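Local coordinates for zinc-binding protein TroA (Treponema pallidum, PDB 1K0F) that binds zinc with high affinity and specificity in the periplasm and hands it to the membrane permease of the TroABC ABC transporter for import, at residues Val107-Tyr118 / Tyr136-Asp147. Residues are numbered along the deposited sequence; the frame is centred on the assembly and turned at random.
Sequences VKLWSYSVKAVY and YQAYQQQLDKLD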
loop_
_atom_site.group_PDB
_atom_site.type_symbol
_atom_site.label_atom_id
_atom_site.label_comp_id
_atom_site.label_asym_id
_atom_site.label_seq_id
_atom_site.Cartn_x
_atom_site.Cartn_y
_atom_site.Cartn_z
ATOM N N VAL A 107 4.513 -4.686 -7.713
ATOM C CA VAL A 107 5.553 -3.784 -8.193
ATOM C C VAL A 107 5.487 -3.507 -9.682
ATOM O O VAL A 107 5.685 -2.379 -10.112
ATOM C CB VAL A 107 6.942 -4.346 -7.882
ATOM C CG1 VAL A 107 7.998 -3.393 -8.360
ATOM C CG2 VAL A 107 7.077 -4.611 -6.400
ATOM N N LYS A 108 5.208 -4.543 -10.464
ATOM C CA LYS A 108 5.135 -4.413 -11.912
ATOM C C LYS A 108 3.920 -3.615 -12.380
ATOM O O LYS A 108 3.963 -2.935 -13.405
ATOM C CB LYS A 108 5.112 -5.807 -12.538
ATOM C CG LYS A 108 5.986 -5.963 -13.770
ATOM C CD LYS A 108 5.192 -6.541 -14.943
ATOM C CE LYS A 108 5.588 -7.983 -15.246
ATOM N NZ LYS A 108 5.337 -8.331 -16.675
ATOM N N LEU A 109 2.828 -3.712 -11.632
ATOM C CA LEU A 109 1.597 -3.007 -11.973
ATOM C C LEU A 109 1.556 -1.646 -11.290
ATOM O O LEU A 109 0.660 -0.838 -11.535
ATOM C CB LEU A 109 0.389 -3.838 -11.549
ATOM C CG LEU A 109 -0.992 -3.217 -11.757
ATOM C CD1 LEU A 109 -1.507 -3.566 -13.147
ATOM C CD2 LEU A 109 -1.941 -3.720 -10.677
ATOM N N TRP A 110 2.534 -1.400 -10.431
ATOM C CA TRP A 110 2.617 -0.134 -9.730
ATOM C C TRP A 110 3.405 0.826 -10.601
ATOM O O TRP A 110 3.347 2.037 -10.410
ATOM C CB TRP A 110 3.325 -0.317 -8.395
ATOM C CG TRP A 110 3.505 0.953 -7.626
ATOM C CD1 TRP A 110 4.684 1.532 -7.264
ATOM C CD2 TRP A 110 2.463 1.778 -7.090
ATOM N NE1 TRP A 110 4.444 2.668 -6.536
ATOM C CE2 TRP A 110 3.094 2.848 -6.413
ATOM C CE3 TRP A 110 1.065 1.725 -7.116
ATOM C CZ2 TRP A 110 2.367 3.853 -5.765
ATOM C CZ3 TRP A 110 0.341 2.728 -6.473
ATOM C CH2 TRP A 110 0.998 3.778 -5.801
ATOM N N SER A 111 4.148 0.275 -11.558
ATOM C CA SER A 111 4.931 1.097 -12.472
ATOM C C SER A 111 3.961 2.031 -13.188
ATOM O O SER A 111 4.337 3.110 -13.644
ATOM C CB SER A 111 5.654 0.222 -13.497
ATOM O OG SER A 111 5.501 -1.146 -13.190
ATOM N N TYR A 112 2.708 1.592 -13.290
ATOM C CA TYR A 112 1.661 2.382 -13.930
ATOM C C TYR A 112 1.460 3.640 -13.079
ATOM O O TYR A 112 1.678 4.760 -13.541
ATOM C CB TYR A 112 0.340 1.586 -13.992
ATOM C CG TYR A 112 0.218 0.588 -15.132
ATOM C CD1 TYR A 112 -0.423 0.934 -16.330
ATOM C CD2 TYR A 112 0.698 -0.719 -14.995
ATOM C CE1 TYR A 112 -0.580 0.000 -17.357
ATOM C CE2 TYR A 112 0.544 -1.659 -16.020
ATOM C CZ TYR A 112 -0.096 -1.290 -17.198
ATOM O OH TYR A 112 -0.258 -2.210 -18.209
ATOM N N SER A 113 1.054 3.442 -11.829
ATOM C CA SER A 113 0.815 4.551 -10.913
ATOM C C SER A 113 2.040 5.446 -10.749
ATOM O O SER A 113 1.909 6.654 -10.549
ATOM C CB SER A 113 0.382 4.022 -9.548
ATOM O OG SER A 113 -0.747 3.189 -9.679
ATOM N N VAL A 114 3.229 4.860 -10.820
ATOM C CA VAL A 114 4.444 5.648 -10.689
ATOM C C VAL A 114 4.556 6.448 -11.976
ATOM O O VAL A 114 4.948 7.618 -11.961
ATOM C CB VAL A 114 5.684 4.760 -10.526
ATOM C CG1 VAL A 114 6.941 5.585 -10.751
ATOM C CG2 VAL A 114 5.698 4.132 -9.143
ATOM N N LYS A 115 4.187 5.808 -13.087
ATOM C CA LYS A 115 4.216 6.445 -14.406
ATOM C C LYS A 115 3.325 7.678 -14.346
ATOM O O LYS A 115 3.680 8.750 -14.835
ATOM C CB LYS A 115 3.702 5.481 -15.489
ATOM C CG LYS A 115 4.006 5.920 -16.925
ATOM C CD LYS A 115 2.803 5.759 -17.848
ATOM C CE LYS A 115 3.210 5.171 -19.185
ATOM N NZ LYS A 115 2.452 3.912 -19.448
ATOM N N ALA A 116 2.163 7.493 -13.723
ATOM C CA ALA A 116 1.176 8.549 -13.540
ATOM C C ALA A 116 1.795 9.697 -12.743
ATOM O O ALA A 116 1.675 10.860 -13.115
ATOM C CB ALA A 116 -0.043 7.991 -12.807
ATOM N N VAL A 117 2.452 9.361 -11.642
ATOM C CA VAL A 117 3.099 10.367 -10.808
ATOM C C VAL A 117 4.109 11.164 -11.636
ATOM O O VAL A 117 4.080 12.395 -11.669
ATOM C CB VAL A 117 3.840 9.711 -9.647
ATOM C CG1 VAL A 117 4.546 10.765 -8.837
ATOM C CG2 VAL A 117 2.867 8.937 -8.781
ATOM N N TYR A 118 4.996 10.432 -12.303
ATOM C CA TYR A 118 6.020 11.031 -13.137
ATOM C C TYR A 118 5.418 11.966 -14.163
ATOM O O TYR A 118 5.822 13.119 -14.274
ATOM C CB TYR A 118 6.806 9.937 -13.852
ATOM C CG TYR A 118 7.398 10.354 -15.187
ATOM C CD1 TYR A 118 8.476 11.220 -15.239
ATOM C CD2 TYR A 118 6.901 9.845 -16.374
ATOM C CE1 TYR A 118 9.057 11.574 -16.451
ATOM C CE2 TYR A 118 7.470 10.183 -17.602
ATOM C CZ TYR A 118 8.552 11.046 -17.632
ATOM O OH TYR A 118 9.132 11.364 -18.825
ATOM N N TYR A 136 13.027 9.418 -13.168
ATOM C CA TYR A 136 11.909 8.504 -13.268
ATOM C C TYR A 136 12.400 7.122 -13.654
ATOM O O TYR A 136 12.230 6.170 -12.893
ATOM C CB TYR A 136 10.922 9.019 -14.306
ATOM C CG TYR A 136 9.929 7.994 -14.780
ATOM C CD1 TYR A 136 9.319 7.116 -13.880
ATOM C CD2 TYR A 136 9.583 7.912 -16.128
ATOM C CE1 TYR A 136 8.382 6.181 -14.313
ATOM C CE2 TYR A 136 8.648 6.984 -16.576
ATOM C CZ TYR A 136 8.048 6.122 -15.666
ATOM O OH TYR A 136 7.107 5.213 -16.106
ATOM N N GLN A 137 13.011 7.008 -14.833
ATOM C CA GLN A 137 13.524 5.721 -15.296
ATOM C C GLN A 137 14.283 5.048 -14.177
ATOM O O GLN A 137 14.047 3.883 -13.861
ATOM C CB GLN A 137 14.451 5.906 -16.485
ATOM C CG GLN A 137 13.805 6.578 -17.659
ATOM C CD GLN A 137 14.826 7.148 -18.609
ATOM O OE1 GLN A 137 14.477 7.790 -19.598
ATOM N NE2 GLN A 137 16.105 6.914 -18.317
ATOM N N ALA A 138 15.202 5.790 -13.578
ATOM C CA ALA A 138 15.979 5.254 -12.483
ATOM C C ALA A 138 14.978 4.633 -11.525
ATOM O O ALA A 138 14.883 3.410 -11.432
ATOM C CB ALA A 138 16.754 6.360 -11.803
ATOM N N TYR A 139 14.207 5.477 -10.846
ATOM C CA TYR A 139 13.211 5.011 -9.884
ATOM C C TYR A 139 12.426 3.773 -10.344
ATOM O O TYR A 139 12.010 2.948 -9.527
ATOM C CB TYR A 139 12.249 6.154 -9.538
ATOM C CG TYR A 139 11.237 5.802 -8.467
ATOM C CD1 TYR A 139 11.641 5.347 -7.208
ATOM C CD2 TYR A 139 9.873 5.951 -8.704
ATOM C CE1 TYR A 139 10.698 5.058 -6.214
ATOM C CE2 TYR A 139 8.933 5.668 -7.724
ATOM C CZ TYR A 139 9.346 5.225 -6.487
ATOM O OH TYR A 139 8.392 4.974 -5.530
ATOM N N GLN A 140 12.221 3.636 -11.646
ATOM C CA GLN A 140 11.498 2.476 -12.146
ATOM C C GLN A 140 12.415 1.269 -12.048
ATOM O O GLN A 140 11.988 0.183 -11.657
ATOM C CB GLN A 140 11.059 2.688 -13.599
ATOM C CG GLN A 140 9.542 2.640 -13.814
ATOM C CD GLN A 140 8.851 1.589 -12.951
ATOM O OE1 GLN A 140 8.137 1.918 -12.000
ATOM N NE2 GLN A 140 9.064 0.318 -13.278
ATOM N N GLN A 141 13.677 1.471 -12.403
ATOM C CA GLN A 141 14.662 0.406 -12.340
ATOM C C GLN A 141 14.697 -0.152 -10.930
ATOM O O GLN A 141 14.937 -1.337 -10.728
ATOM C CB GLN A 141 16.032 0.952 -12.704
ATOM C CG GLN A 141 16.012 1.786 -13.954
ATOM C CD GLN A 141 16.903 1.207 -15.013
ATOM O OE1 GLN A 141 17.395 0.088 -14.876
ATOM N NE2 GLN A 141 17.125 1.963 -16.076
ATOM N N GLN A 142 14.473 0.722 -9.954
ATOM C CA GLN A 142 14.454 0.316 -8.556
ATOM C C GLN A 142 13.225 -0.560 -8.372
ATOM O O GLN A 142 13.277 -1.596 -7.706
ATOM C CB GLN A 142 14.366 1.543 -7.640
ATOM C CG GLN A 142 15.704 2.251 -7.381
ATOM C CD GLN A 142 15.551 3.547 -6.586
ATOM O OE1 GLN A 142 15.231 3.525 -5.393
ATOM N NE2 GLN A 142 15.777 4.677 -7.247
ATOM N N LEU A 143 12.116 -0.140 -8.973
ATOM C CA LEU A 143 10.870 -0.896 -8.894
ATOM C C LEU A 143 11.115 -2.291 -9.444
ATOM O O LEU A 143 10.813 -3.295 -8.798
ATOM C CB LEU A 143 9.776 -0.205 -9.718
ATOM C CG LEU A 143 9.032 0.984 -9.101
ATOM C CD1 LEU A 143 7.541 0.693 -9.088
ATOM C CD2 LEU A 143 9.546 1.257 -7.692
ATOM N N ASP A 144 11.663 -2.339 -10.652
ATOM C CA ASP A 144 11.965 -3.594 -11.319
ATOM C C ASP A 144 12.761 -4.534 -10.413
ATOM O O ASP A 144 12.356 -5.671 -10.167
ATOM C CB ASP A 144 12.732 -3.308 -12.616
ATOM C CG ASP A 144 11.842 -2.700 -13.690
ATOM O OD1 ASP A 144 12.352 -2.307 -14.764
ATOM O OD2 ASP A 144 10.620 -2.615 -13.452
ATOM N N LYS A 145 13.898 -4.070 -9.913
ATOM C CA LYS A 145 14.688 -4.906 -9.025
ATOM C C LYS A 145 13.786 -5.339 -7.872
ATOM O O LYS A 145 13.825 -6.490 -7.445
ATOM C CB LYS A 145 15.887 -4.132 -8.478
ATOM C CG LYS A 145 17.202 -4.419 -9.187
ATOM C CD LYS A 145 18.258 -3.363 -8.839
ATOM C CE LYS A 145 18.543 -2.421 -10.012
ATOM N NZ LYS A 145 17.444 -2.422 -11.034
ATOM N N LEU A 146 12.958 -4.413 -7.386
ATOM C CA LEU A 146 12.054 -4.693 -6.266
ATOM C C LEU A 146 11.061 -5.800 -6.596
ATOM O O LEU A 146 10.867 -6.736 -5.814
ATOM C CB LEU A 146 11.287 -3.427 -5.852
ATOM C CG LEU A 146 10.270 -3.565 -4.703
ATOM C CD1 LEU A 146 10.855 -4.404 -3.578
ATOM C CD2 LEU A 146 9.895 -2.193 -4.178
ATOM N N ASP A 147 10.420 -5.692 -7.750
ATOM C CA ASP A 147 9.470 -6.713 -8.129
ATOM C C ASP A 147 10.196 -8.043 -8.262
ATOM O O ASP A 147 9.689 -9.087 -7.854
ATOM C CB ASP A 147 8.807 -6.370 -9.454
ATOM C CG ASP A 147 7.839 -7.432 -9.888
ATOM O OD1 ASP A 147 6.642 -7.326 -9.542
ATOM O OD2 ASP A 147 8.284 -8.380 -10.568
#
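The helical segments 107-118 and 136-147 run nearly antiparallel, their axes at 160° and 9.0 Å apart at closest approach, so that Tyr118 comes beside Tyr136 at one end and the backbone of Val107 beside that of Asp147 at the other. The two tyrosine rings form an offset stack, with centroids 4.0 Å apart and planes at 16°; Tyr136 CD2 lies over the centre of the Tyr118 ring, while Tyr118 CB makes a CH-pi contact with the Tyr136 face. The Tyr118 hydroxyl is hydrogen-bonded to Thr133. In the middle, Val114 is a knob in the hole made by Tyr136, Tyr139, Gln140 and Leu143. Val114 CG1, anti to the backbone N (chi1 166°), reaches the edge of the Tyr139 ring, 3.6 Å from Tyr139 CD2. Leu143 in turn is a knob among Val107, Trp110, Ser111 and Val114; Leu143 CD1 comes in at the indole edge, near its plane, 3.5 Å from Trp110 CD1. Beside these interlocking side chains, the Gln140 amide lies against Ser111, Gln140 OE1 3.4 Å from Ser111 CB. At the far end Asp147 OD1 is hydrogen-bonded to the Tyr178 hydroxyl and takes a second, weak bond from Lys108 N at 3.3 Å. Tyr260 of helix 260-273 also packs on Val107, Tyr139, Leu143 and Leu146. The pair is an antiparallel knobs-into-holes packing that joins helix 107-124 to the long helix 129-156, consistent with the single long backbone helix that joins the two lobes in this family of metal-binding proteins.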